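Local coordinates for protein Poly(3-hydroxyalkanoate) polymerase subunit PhaC (Cupriavidus necator, PDB 5HZ2) that polymerises (R)-3-hydroxybutyryl-CoA into polyhydroxybutyrate, an intracellular energy reserve, and is represented by its C-terminal, catalytic alpha/beta hydrolase domain, at residues 10-15 with 26-31; 32-37 with 363-368; 116-121 with 144-149; 154-159 with 243-248. All blocks are in the same frame, centred on the assembly; numbering follows the deposited sequence.

Interaction 1 of 4, residues 10-15 with 26-31; sequences VTEGAV and QYKPLT
G13 and Y27 form an antiparallel non-hydrogen-bonded pair with their CA atoms 4.0 Å apart, and A14 and Q26 form the hydrogen-bonded pair beside it. A14 N gives its hydrogen to Q26 O, and Q26 N returns a bond to A14 O. The pairing runs on past the regular strand, because K28 N donates to E12 O at 2.9 Å, with 164° at the hydrogen. A water bridges the same E12 O to K28 O, so this carbonyl receives two donors. G13 has no side chain, and its CA lies 3.3 Å from Q26 O. The T11 and Y27 side chains cross at about a right angle, with T11 CG2 3.6 Å from Y27 CD1. T11 CG2 stands anti to the backbone N, which leaves OG1 turned elsewhere, to bond D53. T11 O sits in the ring plane at the Y27 edge, 3.6 Å from Y27 CE1. V61 and V65 of helix 60-66 also pack on this ring. On the outer side the extended E12 chain crosses K28, and E12 OE1 is 3.0 Å from K28 CE. K28 bends at its last two torsions, and K28 NZ bonds P29 O instead, 4.3 Å from E12 OE1. The arrangement is the open end of a beta hairpin, strands 13-18 and 22-27, within the large mixed sheet.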
loop_
_atom_site.group_PDB
_atom_site.type_symbol
_atom_site.label_atom_id
_atom_site.label_comp_id
_atom_site.label_asym_id
_atom_site.label_seq_id
_atom_site.Cartn_x
_atom_site.Cartn_y
_atom_site.Cartn_z
ATOM N N VAL A 10 5.996 32.880 -22.735
ATOM C CA VAL A 10 6.596 34.034 -23.434
ATOM C C VAL A 10 7.811 33.723 -24.271
ATOM O O VAL A 10 8.415 34.643 -24.769
ATOM C CB VAL A 10 6.806 35.217 -22.492
ATOM C CG1 VAL A 10 5.459 35.764 -22.045
ATOM C CG2 VAL A 10 7.710 34.868 -21.324
ATOM N N THR A 11 8.155 32.456 -24.490
ATOM C CA THR A 11 9.337 32.145 -25.274
ATOM C C THR A 11 9.004 32.596 -26.680
ATOM O O THR A 11 7.900 32.338 -27.185
ATOM C CB THR A 11 9.748 30.679 -25.220
ATOM O OG1 THR A 11 10.108 30.356 -23.866
ATOM C CG2 THR A 11 10.942 30.391 -26.124
ATOM N N GLU A 12 9.953 33.305 -27.296
ATOM C CA GLU A 12 9.654 33.929 -28.571
ATOM C C GLU A 12 9.490 32.957 -29.702
ATOM O O GLU A 12 10.275 32.067 -29.899
ATOM C CB GLU A 12 10.707 35.056 -28.879
ATOM C CG GLU A 12 10.355 35.814 -30.155
ATOM C CD GLU A 12 11.278 37.036 -30.410
ATOM O OE1 GLU A 12 12.207 37.237 -29.572
ATOM O OE2 GLU A 12 10.999 37.785 -31.415
ATOM N N GLY A 13 8.432 33.154 -30.477
ATOM C CA GLY A 13 8.129 32.293 -31.603
ATOM C C GLY A 13 6.942 32.710 -32.454
ATOM O O GLY A 13 6.404 33.775 -32.291
ATOM N N ALA A 14 6.552 31.848 -33.375
ATOM C CA ALA A 14 5.425 32.122 -34.235
ATOM C C ALA A 14 4.572 30.918 -34.532
ATOM O O ALA A 14 5.044 29.814 -34.515
ATOM C CB ALA A 14 5.914 32.691 -35.553
ATOM N N VAL A 15 3.307 31.167 -34.839
ATOM C CA VAL A 15 2.424 30.127 -35.275
ATOM C C VAL A 15 2.744 30.043 -36.763
ATOM O O VAL A 15 2.716 31.035 -37.450
ATOM C CB VAL A 15 0.955 30.532 -35.162
ATOM C CG1 VAL A 15 0.067 29.557 -35.901
ATOM C CG2 VAL A 15 0.539 30.694 -33.716
ATOM N N GLN A 26 6.519 27.469 -33.733
ATOM C CA GLN A 26 7.947 27.301 -34.004
ATOM C C GLN A 26 8.660 28.368 -33.260
ATOM O O GLN A 26 8.353 29.562 -33.382
ATOM C CB GLN A 26 8.271 27.330 -35.526
ATOM C CG GLN A 26 9.742 27.203 -35.781
ATOM C CD GLN A 26 10.108 27.262 -37.291
ATOM O OE1 GLN A 26 9.231 27.295 -38.176
ATOM N NE2 GLN A 26 11.391 27.237 -37.575
ATOM N N TYR A 27 9.660 27.984 -32.474
ATOM C CA TYR A 27 10.325 28.973 -31.647
ATOM C C TYR A 27 11.564 29.581 -32.339
ATOM O O TYR A 27 12.241 28.934 -33.148
ATOM C CB TYR A 27 10.720 28.415 -30.240
ATOM C CG TYR A 27 9.460 28.116 -29.445
ATOM C CD1 TYR A 27 8.805 29.133 -28.768
ATOM C CD2 TYR A 27 8.876 26.831 -29.484
ATOM C CE1 TYR A 27 7.610 28.897 -28.056
ATOM C CE2 TYR A 27 7.664 26.575 -28.813
ATOM C CZ TYR A 27 7.051 27.578 -28.101
ATOM O OH TYR A 27 5.890 27.305 -27.416
ATOM N N LYS A 28 11.787 30.833 -32.010
ATOM C CA LYS A 28 12.948 31.600 -32.497
ATOM C C LYS A 28 14.251 30.989 -31.909
ATOM O O LYS A 28 14.324 30.695 -30.733
ATOM C CB LYS A 28 12.860 33.076 -32.068
ATOM C CG LYS A 28 13.863 33.973 -32.818
ATOM C CD LYS A 28 13.779 35.433 -32.477
ATOM C CE LYS A 28 14.387 35.789 -31.128
ATOM N NZ LYS A 28 15.822 35.426 -30.888
ATOM N N PRO A 29 15.268 30.765 -32.747
ATOM C CA PRO A 29 16.505 30.253 -32.198
ATOM C C PRO A 29 17.141 31.205 -31.183
ATOM O O PRO A 29 16.992 32.422 -31.236
ATOM C CB PRO A 29 17.392 30.047 -33.416
ATOM C CG PRO A 29 16.727 30.725 -34.540
ATOM C CD PRO A 29 15.295 30.882 -34.226
ATOM N N LEU A 30 17.863 30.627 -30.244
ATOM C CA LEU A 30 18.561 31.402 -29.261
ATOM C C LEU A 30 20.074 31.072 -29.314
ATOM O O LEU A 30 20.818 31.405 -28.379
ATOM C CB LEU A 30 17.955 31.108 -27.884
ATOM C CG LEU A 30 16.553 31.664 -27.670
ATOM C CD1 LEU A 30 16.036 31.145 -26.326
ATOM C CD2 LEU A 30 16.492 33.189 -27.638
ATOM N N THR A 31 20.493 30.380 -30.367
ATOM C CA THR A 31 21.860 29.910 -30.551
ATOM C C THR A 31 22.218 30.238 -32.002
ATOM O O THR A 31 21.310 30.445 -32.825
ATOM C CB THR A 31 21.993 28.377 -30.359
ATOM O OG1 THR A 31 21.040 27.692 -31.176
ATOM C CG2 THR A 31 21.816 27.983 -28.900
HETATM O O HOH W 1 12.817 31.717 -28.564
#

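Interaction 2 of 4, residues 32-37 with 363-368; sequences DKVHAR and AAPANY. With SO4 (sulfate ion), chain I; SO4 (sulfate ion), chain F.
K33 and A363 form an antiparallel non-hydrogen-bonded pair, with CA atoms 4.3 Å apart, in a small two-stranded sheet made by strands 33-35 and 361-363. This sheet is separate from the large central one. It ties a segment near the start of the chain to one near its end. The close part is small. A364 N donates to D32 O at 2.8 Å, with 161° at the hydrogen, and the donor is tilted 29° from the carbonyl plane. The methyl of A364 rests against the same oxygen. Next to it V34, the buried residue of the contact, sets its two methyls against the extended A364-P365 backbone. V34 CG1 meets A364 CB, and V34 CG2 meets P365 CD, each pair 4.1 Å apart. With chi1 at -62°, CG2 lies between the backbone N and the carbonyl carbon, which aims it at the proline ring. T70 also packs on V34, and P29 packs on A364. The other side is loose and faces solvent. The side chains of K33 and A363 diverge, and those of D32 and K33 leave the contact. Two sulfates, probably from the crystallisation liquor, sit on backbone N-H groups. One is held by D32 N and K33 N. The other is held by A366 N and by N367, which binds twice: N367 N donates to sulfate O2 at 2.7 Å, and N367 ND2 donates to sulfate O1 at 3.1 Å.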
loop_
_atom_site.group_PDB
_atom_site.type_symbol
_atom_site.label_atom_id
_atom_site.label_comp_id
_atom_site.label_asym_id
_atom_site.label_seq_id
_atom_site.Cartn_x
_atom_site.Cartn_y
_atom_site.Cartn_z
ATOM N N ASP A 32 23.503 30.262 -32.369
ATOM C CA ASP A 32 23.864 30.488 -33.800
ATOM C C ASP A 32 23.696 29.262 -34.639
ATOM O O ASP A 32 23.402 29.327 -35.825
ATOM C CB ASP A 32 25.324 30.993 -33.926
ATOM C CG ASP A 32 25.547 32.350 -33.204
ATOM O OD1 ASP A 32 24.636 33.195 -33.191
ATOM O OD2 ASP A 32 26.631 32.564 -32.622
ATOM N N LYS A 33 23.906 28.110 -34.026
ATOM C CA LYS A 33 23.680 26.863 -34.689
ATOM C C LYS A 33 22.640 25.960 -33.960
ATOM O O LYS A 33 22.401 26.088 -32.762
ATOM C CB LYS A 33 24.954 26.136 -34.804
ATOM C CG LYS A 33 26.008 26.993 -35.490
ATOM C CD LYS A 33 27.064 26.101 -36.094
ATOM C CE LYS A 33 28.421 26.788 -36.100
ATOM N NZ LYS A 33 29.488 25.761 -35.932
ATOM N N VAL A 34 22.056 25.062 -34.726
ATOM C CA VAL A 34 21.099 24.139 -34.198
ATOM C C VAL A 34 21.266 22.812 -34.883
ATOM O O VAL A 34 21.720 22.745 -35.995
ATOM C CB VAL A 34 19.649 24.609 -34.457
ATOM C CG1 VAL A 34 19.362 25.931 -33.776
ATOM C CG2 VAL A 34 19.343 24.682 -35.949
ATOM N N HIS A 35 20.884 21.754 -34.200
ATOM C CA HIS A 35 20.838 20.456 -34.806
ATOM C C HIS A 35 20.007 20.342 -36.041
ATOM O O HIS A 35 18.962 20.979 -36.184
ATOM C CB HIS A 35 20.363 19.406 -33.785
ATOM C CG HIS A 35 21.365 19.140 -32.717
ATOM N ND1 HIS A 35 21.339 19.779 -31.498
ATOM C CD2 HIS A 35 22.391 18.281 -32.676
ATOM C CE1 HIS A 35 22.326 19.318 -30.753
ATOM N NE2 HIS A 35 23.016 18.456 -31.475
ATOM N N ALA A 36 20.438 19.447 -36.923
ATOM C CA ALA A 36 19.739 19.218 -38.153
ATOM C C ALA A 36 18.254 18.813 -37.923
ATOM O O ALA A 36 17.368 19.263 -38.645
ATOM C CB ALA A 36 20.435 18.131 -38.978
ATOM N N ARG A 37 18.006 17.905 -36.968
ATOM C CA ARG A 37 16.669 17.404 -36.694
ATOM C C ARG A 37 16.017 18.238 -35.599
ATOM O O ARG A 37 16.598 18.427 -34.545
ATOM C CB ARG A 37 16.693 15.978 -36.191
ATOM C CG ARG A 37 17.347 15.050 -37.149
ATOM C CD ARG A 37 16.890 13.666 -36.916
ATOM N NE ARG A 37 17.407 12.841 -37.963
ATOM C CZ ARG A 37 18.305 11.899 -37.820
ATOM N NH1 ARG A 37 18.822 11.594 -36.635
ATOM N NH2 ARG A 37 18.678 11.230 -38.900
ATOM N N ALA A 363 23.900 26.158 -39.313
ATOM C CA ALA A 363 23.475 27.505 -38.951
ATOM C C ALA A 363 21.950 27.551 -38.702
ATOM O O ALA A 363 21.189 26.943 -39.434
ATOM C CB ALA A 363 23.852 28.504 -40.054
ATOM N N ALA A 364 21.552 28.308 -37.700
ATOM C CA ALA A 364 20.155 28.434 -37.308
ATOM C C ALA A 364 19.308 29.111 -38.396
ATOM O O ALA A 364 19.805 30.021 -39.088
ATOM C CB ALA A 364 20.068 29.280 -36.052
ATOM N N PRO A 365 18.029 28.725 -38.531
ATOM C CA PRO A 365 17.196 29.503 -39.465
ATOM C C PRO A 365 16.962 30.961 -39.046
ATOM O O PRO A 365 16.835 31.256 -37.878
ATOM C CB PRO A 365 15.891 28.704 -39.505
ATOM C CG PRO A 365 15.818 28.022 -38.149
ATOM C CD PRO A 365 17.241 27.736 -37.766
ATOM N N ALA A 366 16.907 31.886 -40.010
ATOM C CA ALA A 366 16.601 33.296 -39.764
ATOM C C ALA A 366 15.103 33.531 -39.722
ATOM O O ALA A 366 14.664 34.493 -39.154
ATOM C CB ALA A 366 17.175 34.183 -40.905
ATOM N N ASN A 367 14.331 32.709 -40.423
ATOM C CA ASN A 367 12.869 32.874 -40.454
ATOM C C ASN A 367 12.091 31.636 -40.013
ATOM O O ASN A 367 12.654 30.551 -39.904
ATOM C CB ASN A 367 12.456 33.311 -41.852
ATOM C CG ASN A 367 12.806 34.776 -42.104
ATOM O OD1 ASN A 367 12.144 35.656 -41.612
ATOM N ND2 ASN A 367 13.922 35.016 -42.819
ATOM N N TYR A 368 10.807 31.840 -39.769
ATOM C CA TYR A 368 9.896 30.803 -39.355
ATOM C C TYR A 368 9.318 30.079 -40.541
ATOM O O TYR A 368 9.091 30.659 -41.571
ATOM C CB TYR A 368 8.742 31.410 -38.577
ATOM C CG TYR A 368 9.119 32.091 -37.290
ATOM C CD1 TYR A 368 9.560 31.367 -36.202
ATOM C CD2 TYR A 368 9.016 33.454 -37.158
ATOM C CE1 TYR A 368 9.895 31.987 -35.026
ATOM C CE2 TYR A 368 9.353 34.078 -35.989
ATOM C CZ TYR A 368 9.791 33.336 -34.923
ATOM O OH TYR A 368 10.115 33.936 -33.758
HETATM S S SO4 I . 15.903 31.341 -43.232
HETATM O O1 SO4 I . 15.354 32.504 -44.018
HETATM O O2 SO4 I . 14.906 30.775 -42.237
HETATM O O3 SO4 I . 17.195 31.774 -42.619
HETATM O O4 SO4 I . 16.259 30.222 -44.137
HETATM S S SO4 F . 25.928 28.500 -30.248
HETATM O O1 SO4 F . 25.499 27.887 -31.493
HETATM O O2 SO4 F . 25.489 29.882 -30.124
HETATM O O3 SO4 F . 25.477 27.747 -29.083
HETATM O O4 SO4 F . 27.384 28.442 -30.231
#

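Interaction 3 of 4, residues 116-121 with 144-149; sequences GFCVGG and LLTTLL
F117 and T146 lie side by side and point the same way, with F117 CE1 3.7 Å from T146 CB. The F117 and L145 side chains cross at about a right angle, and F117 CD1 is 3.8 Å from L145 CB. F117 CG is anti to the backbone N (chi1 179°), which swings the ring toward the 144-149 segment. One ring face carries C118 SG, 3.6 Å above the plane and offset toward the rim. The strands run parallel, G116 beside L144 and F117 beside L145. L145 N donates to G116 O, and C118 N to L145 O. L145 O takes a second bond from T147 OG1 at 3.0 Å, coming from above the carbonyl plane. The chain turns sharply from strand 112-117 through C118 into helix 119-133, with G116 and G120 flanking C118 in sequence, consistent with the nucleophile elbow of alpha/beta hydrolases. C118, the predicted active-site residue, stands at the helix N-cap with a strained backbone (phi 57°, psi -131°). The backbone packs closely at G116, G120 and G121. T147 OG1 is 3.4 Å from G121 CA, and T147 CG2 is 3.5 Å from G121 C. C118 CA also approaches T146 O at 3.1 Å. H307 packs on both C118 and T146.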
loop_
_atom_site.group_PDB
_atom_site.type_symbol
_atom_site.label_atom_id
_atom_site.label_comp_id
_atom_site.label_asym_id
_atom_site.label_seq_id
_atom_site.Cartn_x
_atom_site.Cartn_y
_atom_site.Cartn_z
ATOM N N GLY A 116 6.390 13.658 -26.161
ATOM C CA GLY A 116 5.016 13.692 -25.688
ATOM C C GLY A 116 5.083 13.895 -24.173
ATOM O O GLY A 116 5.989 13.363 -23.474
ATOM N N PHE A 117 4.093 14.608 -23.656
ATOM C CA PHE A 117 3.964 14.839 -22.225
ATOM C C PHE A 117 2.563 14.453 -21.745
ATOM O O PHE A 117 1.595 14.935 -22.273
ATOM C CB PHE A 117 4.248 16.301 -21.898
ATOM C CG PHE A 117 4.104 16.632 -20.445
ATOM C CD1 PHE A 117 4.733 15.873 -19.490
ATOM C CD2 PHE A 117 3.328 17.677 -20.044
ATOM C CE1 PHE A 117 4.601 16.160 -18.155
ATOM C CE2 PHE A 117 3.191 17.974 -18.711
ATOM C CZ PHE A 117 3.829 17.217 -17.764
ATOM N N CYS A 118 2.467 13.595 -20.741
ATOM C CA CYS A 118 1.171 13.181 -20.228
ATOM C C CYS A 118 0.318 12.576 -21.333
ATOM O O CYS A 118 0.806 11.758 -22.068
ATOM C CB CYS A 118 0.469 14.338 -19.553
ATOM S SG CYS A 118 1.206 14.686 -17.968
ATOM N N VAL A 119 -0.927 13.010 -21.470
ATOM C CA VAL A 119 -1.765 12.450 -22.523
ATOM C C VAL A 119 -1.112 12.714 -23.877
ATOM O O VAL A 119 -1.288 11.924 -24.787
ATOM C CB VAL A 119 -3.248 12.810 -22.447
ATOM C CG1 VAL A 119 -3.488 14.198 -22.964
ATOM C CG2 VAL A 119 -4.031 11.801 -23.253
ATOM N N GLY A 120 -0.368 13.810 -24.013
ATOM C CA GLY A 120 0.404 13.998 -25.277
ATOM C C GLY A 120 1.246 12.831 -25.681
ATOM O O GLY A 120 1.476 12.552 -26.890
ATOM N N GLY A 121 1.869 12.193 -24.692
ATOM C CA GLY A 121 2.682 10.990 -24.922
ATOM C C GLY A 121 1.858 9.844 -25.417
ATOM O O GLY A 121 2.280 9.120 -26.358
ATOM N N LEU A 144 9.104 10.319 -23.973
ATOM C CA LEU A 144 7.788 10.187 -23.331
ATOM C C LEU A 144 7.983 10.685 -21.938
ATOM O O LEU A 144 8.685 10.052 -21.142
ATOM C CB LEU A 144 7.296 8.741 -23.319
ATOM C CG LEU A 144 7.058 8.121 -24.709
ATOM C CD1 LEU A 144 6.581 6.698 -24.614
ATOM C CD2 LEU A 144 6.095 8.972 -25.530
ATOM N N LEU A 145 7.471 11.851 -21.637
ATOM C CA LEU A 145 7.592 12.390 -20.268
ATOM C C LEU A 145 6.252 12.120 -19.571
ATOM O O LEU A 145 5.173 12.452 -20.105
ATOM C CB LEU A 145 7.818 13.884 -20.326
ATOM C CG LEU A 145 9.090 14.367 -21.056
ATOM C CD1 LEU A 145 9.141 15.865 -20.847
ATOM C CD2 LEU A 145 10.321 13.710 -20.473
ATOM N N THR A 146 6.296 11.447 -18.441
ATOM C CA THR A 146 5.116 11.291 -17.576
ATOM C C THR A 146 3.901 10.772 -18.378
ATOM O O THR A 146 2.792 11.319 -18.298
ATOM C CB THR A 146 4.801 12.653 -16.926
ATOM O OG1 THR A 146 6.054 13.147 -16.453
ATOM C CG2 THR A 146 3.852 12.487 -15.767
ATOM N N THR A 147 4.160 9.735 -19.158
ATOM C CA THR A 147 3.212 9.131 -20.070
ATOM C C THR A 147 2.757 7.742 -19.689
ATOM O O THR A 147 3.544 6.915 -19.335
ATOM C CB THR A 147 3.868 9.027 -21.460
ATOM O OG1 THR A 147 4.151 10.334 -21.943
ATOM C CG2 THR A 147 3.005 8.282 -22.470
ATOM N N LEU A 148 1.461 7.519 -19.797
ATOM C CA LEU A 148 0.893 6.229 -19.530
ATOM C C LEU A 148 0.633 5.538 -20.858
ATOM O O LEU A 148 0.010 6.103 -21.730
ATOM C CB LEU A 148 -0.434 6.374 -18.796
ATOM C CG LEU A 148 -0.420 6.817 -17.347
ATOM C CD1 LEU A 148 -1.823 7.106 -16.858
ATOM C CD2 LEU A 148 0.244 5.756 -16.502
ATOM N N LEU A 149 1.147 4.322 -20.989
ATOM C CA LEU A 149 0.921 3.446 -22.137
ATOM C C LEU A 149 0.166 2.228 -21.584
ATOM O O LEU A 149 -0.829 1.833 -22.122
ATOM C CB LEU A 149 2.205 3.054 -22.846
ATOM C CG LEU A 149 2.848 4.192 -23.619
ATOM C CD1 LEU A 149 4.092 3.742 -24.324
ATOM C CD2 LEU A 149 1.894 4.900 -24.557
#

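Interaction 4 of 4, residues 154-159 with 243-248; sequences TGILDV and TYLQNE. With SO4 (sulfate ion), chain H.
T154 overlaps Y244, the two side chains crossing at about a right angle, with T154 OG1 3.5 Å and T154 CB 3.9 Å from Y244 CD1. T154 OG1 bonds F151 O, and it also receives a hydrogen from a bridging water at 2.6 Å. That water gives its other hydrogen to Y244 O, and it takes a weak bond from I156 N. One water thus joins the backbone of the loop to the end of the helix. I156 comes in beside T154 and crosses Y244 nearly at a right angle. I156 CG2 is 4.0 Å from Y244 CD1, and I156 CD1 is 3.9 Å from Y244 CB. I156 also packs near L245, but the model is too tight there for the distance to be trusted. The contact sets the loop after strand 139-145 of the alpha/beta hydrolase fold against the end of helix 233-245, where N247 leaves helical geometry with positive phi. The Y244 side chain is about 8 Å from that of C118, the predicted active-site residue. F151 meets the Y244 ring edge-to-face. A sulfate, probably from the crystallisation liquor, lies near Y244 OH and is bonded by Y239 OH. L157 reaches toward L245 O and packs on Y210 of a second subunit and A337 of a third.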
loop_
_atom_site.group_PDB
_atom_site.type_symbol
_atom_site.label_atom_id
_atom_site.label_comp_id
_atom_site.label_asym_id
_atom_site.label_seq_id
_atom_site.Cartn_x
_atom_site.Cartn_y
_atom_site.Cartn_z
ATOM N N THR A 154 -4.226 2.028 -12.114
ATOM C CA THR A 154 -4.461 3.425 -11.964
ATOM C C THR A 154 -5.647 3.620 -11.011
ATOM O O THR A 154 -5.944 4.730 -10.612
ATOM C CB THR A 154 -4.678 4.110 -13.317
ATOM O OG1 THR A 154 -5.511 3.294 -14.174
ATOM C CG2 THR A 154 -3.320 4.334 -13.992
ATOM N N GLY A 155 -6.253 2.529 -10.574
ATOM C CA GLY A 155 -7.278 2.577 -9.549
ATOM C C GLY A 155 -8.716 2.949 -9.783
ATOM O O GLY A 155 -9.496 3.021 -8.847
ATOM N N ILE A 156 -9.083 3.219 -11.024
ATOM C CA ILE A 156 -10.474 3.575 -11.266
ATOM C C ILE A 156 -11.439 2.395 -11.020
ATOM O O ILE A 156 -12.578 2.571 -10.660
ATOM C CB ILE A 156 -10.689 4.522 -12.477
ATOM C CG1 ILE A 156 -11.443 3.884 -13.611
ATOM C CG2 ILE A 156 -9.388 5.123 -12.954
ATOM C CD1 ILE A 156 -11.560 4.831 -14.778
ATOM N N LEU A 157 -10.945 1.188 -11.225
ATOM C CA LEU A 157 -11.691 -0.030 -10.951
ATOM C C LEU A 157 -11.983 -0.375 -9.494
ATOM O O LEU A 157 -12.978 -0.996 -9.182
ATOM C CB LEU A 157 -10.886 -1.221 -11.483
ATOM C CG LEU A 157 -11.120 -1.880 -12.836
ATOM C CD1 LEU A 157 -12.043 -1.046 -13.689
ATOM C CD2 LEU A 157 -9.783 -2.075 -13.518
ATOM N N ASP A 158 -11.107 0.050 -8.608
ATOM C CA ASP A 158 -11.090 -0.414 -7.252
ATOM C C ASP A 158 -12.376 -0.456 -6.478
ATOM O O ASP A 158 -12.650 -1.440 -5.846
ATOM C CB ASP A 158 -10.190 0.510 -6.427
ATOM C CG ASP A 158 -8.743 0.452 -6.827
ATOM O OD1 ASP A 158 -8.407 -0.181 -7.831
ATOM O OD2 ASP A 158 -7.941 1.070 -6.108
ATOM N N VAL A 159 -13.168 0.580 -6.525
ATOM C CA VAL A 159 -14.417 0.558 -5.679
ATOM C C VAL A 159 -15.468 -0.414 -6.127
ATOM O O VAL A 159 -16.409 -0.654 -5.405
ATOM C CB VAL A 159 -15.054 1.931 -5.607
ATOM C CG1 VAL A 159 -14.118 2.867 -4.877
ATOM C CG2 VAL A 159 -15.443 2.414 -7.029
ATOM N N THR A 243 -8.185 2.950 -22.297
ATOM C CA THR A 243 -6.925 3.022 -21.550
ATOM C C THR A 243 -7.225 2.699 -20.079
ATOM O O THR A 243 -7.107 1.539 -19.643
ATOM C CB THR A 243 -6.174 4.381 -21.731
ATOM O OG1 THR A 243 -6.903 5.493 -21.177
ATOM C CG2 THR A 243 -5.895 4.658 -23.155
ATOM N N TYR A 244 -7.723 3.674 -19.332
ATOM C CA TYR A 244 -7.996 3.477 -17.938
ATOM C C TYR A 244 -8.847 2.262 -17.609
ATOM O O TYR A 244 -8.525 1.549 -16.690
ATOM C CB TYR A 244 -8.638 4.749 -17.298
ATOM C CG TYR A 244 -7.665 5.861 -17.113
ATOM C CD1 TYR A 244 -6.892 5.917 -15.953
ATOM C CD2 TYR A 244 -7.509 6.902 -18.042
ATOM C CE1 TYR A 244 -6.024 6.949 -15.717
ATOM C CE2 TYR A 244 -6.588 7.943 -17.808
ATOM C CZ TYR A 244 -5.861 7.948 -16.641
ATOM O OH TYR A 244 -4.920 8.905 -16.317
ATOM N N LEU A 245 -9.961 2.057 -18.315
ATOM C CA LEU A 245 -10.871 0.958 -17.980
ATOM C C LEU A 245 -10.437 -0.399 -18.514
ATOM O O LEU A 245 -10.386 -1.369 -17.747
ATOM C CB LEU A 245 -12.307 1.273 -18.462
ATOM C CG LEU A 245 -13.167 1.964 -17.407
ATOM C CD1 LEU A 245 -12.440 2.906 -16.535
ATOM C CD2 LEU A 245 -14.424 2.633 -18.015
ATOM N N GLN A 246 -10.158 -0.488 -19.803
ATOM C CA GLN A 246 -9.911 -1.788 -20.454
ATOM C C GLN A 246 -8.452 -2.016 -20.737
ATOM O O GLN A 246 -8.041 -3.152 -21.037
ATOM C CB GLN A 246 -10.757 -1.902 -21.704
ATOM C CG GLN A 246 -12.253 -1.938 -21.333
ATOM C CD GLN A 246 -13.228 -1.889 -22.522
ATOM O OE1 GLN A 246 -12.861 -1.845 -23.694
ATOM N NE2 GLN A 246 -14.485 -1.832 -22.180
ATOM N N ASN A 247 -7.634 -0.961 -20.619
ATOM C CA ASN A 247 -6.159 -1.104 -20.766
ATOM C C ASN A 247 -5.712 -1.884 -22.024
ATOM O O ASN A 247 -4.959 -2.889 -21.934
ATOM C CB ASN A 247 -5.616 -1.788 -19.525
ATOM C CG ASN A 247 -4.089 -1.620 -19.357
ATOM O OD1 ASN A 247 -3.404 -2.409 -18.631
ATOM N ND2 ASN A 247 -3.576 -0.686 -20.025
ATOM N N GLU A 248 -6.222 -1.445 -23.150
ATOM C CA GLU A 248 -6.042 -2.151 -24.434
ATOM C C GLU A 248 -4.991 -1.636 -25.359
ATOM O O GLU A 248 -4.540 -2.345 -26.326
ATOM C CB GLU A 248 -7.329 -2.219 -25.191
ATOM C CG GLU A 248 -8.417 -2.990 -24.536
ATOM C CD GLU A 248 -9.763 -2.631 -25.181
ATOM O OE1 GLU A 248 -10.240 -1.479 -25.053
ATOM O OE2 GLU A 248 -10.341 -3.505 -25.849
HETATM S S SO4 H . -3.549 12.504 -17.318
HETATM O O1 SO4 H . -4.396 12.513 -18.544
HETATM O O2 SO4 H . -4.405 12.977 -16.160
HETATM O O3 SO4 H . -3.006 11.110 -17.222
HETATM O O4 SO4 H . -2.342 13.399 -17.434
HETATM O O HOH W 2 -7.824 2.140 -13.943
#

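Interactions 1 and 2 are neighbours, with centres about 11 Å apart. They touch where Y368 packs on G13, Q26 and K28. A short loop leads from strand 22-27 to strand 33-35. Interaction 2 joins distant parts of the chain, and both interactions 3 and 4 fall between its segments. Interaction 3 lies near the centre of the chain, on the same large sheet as interaction 1, with centres about 23 Å apart. Interaction 4 lies about 17 Å from it between centres, and L148 touches Y244 and T154. Thus the predicted catalytic turn sits between the hairpin toward one side of the large sheet and a loop and helix end that meet other subunits.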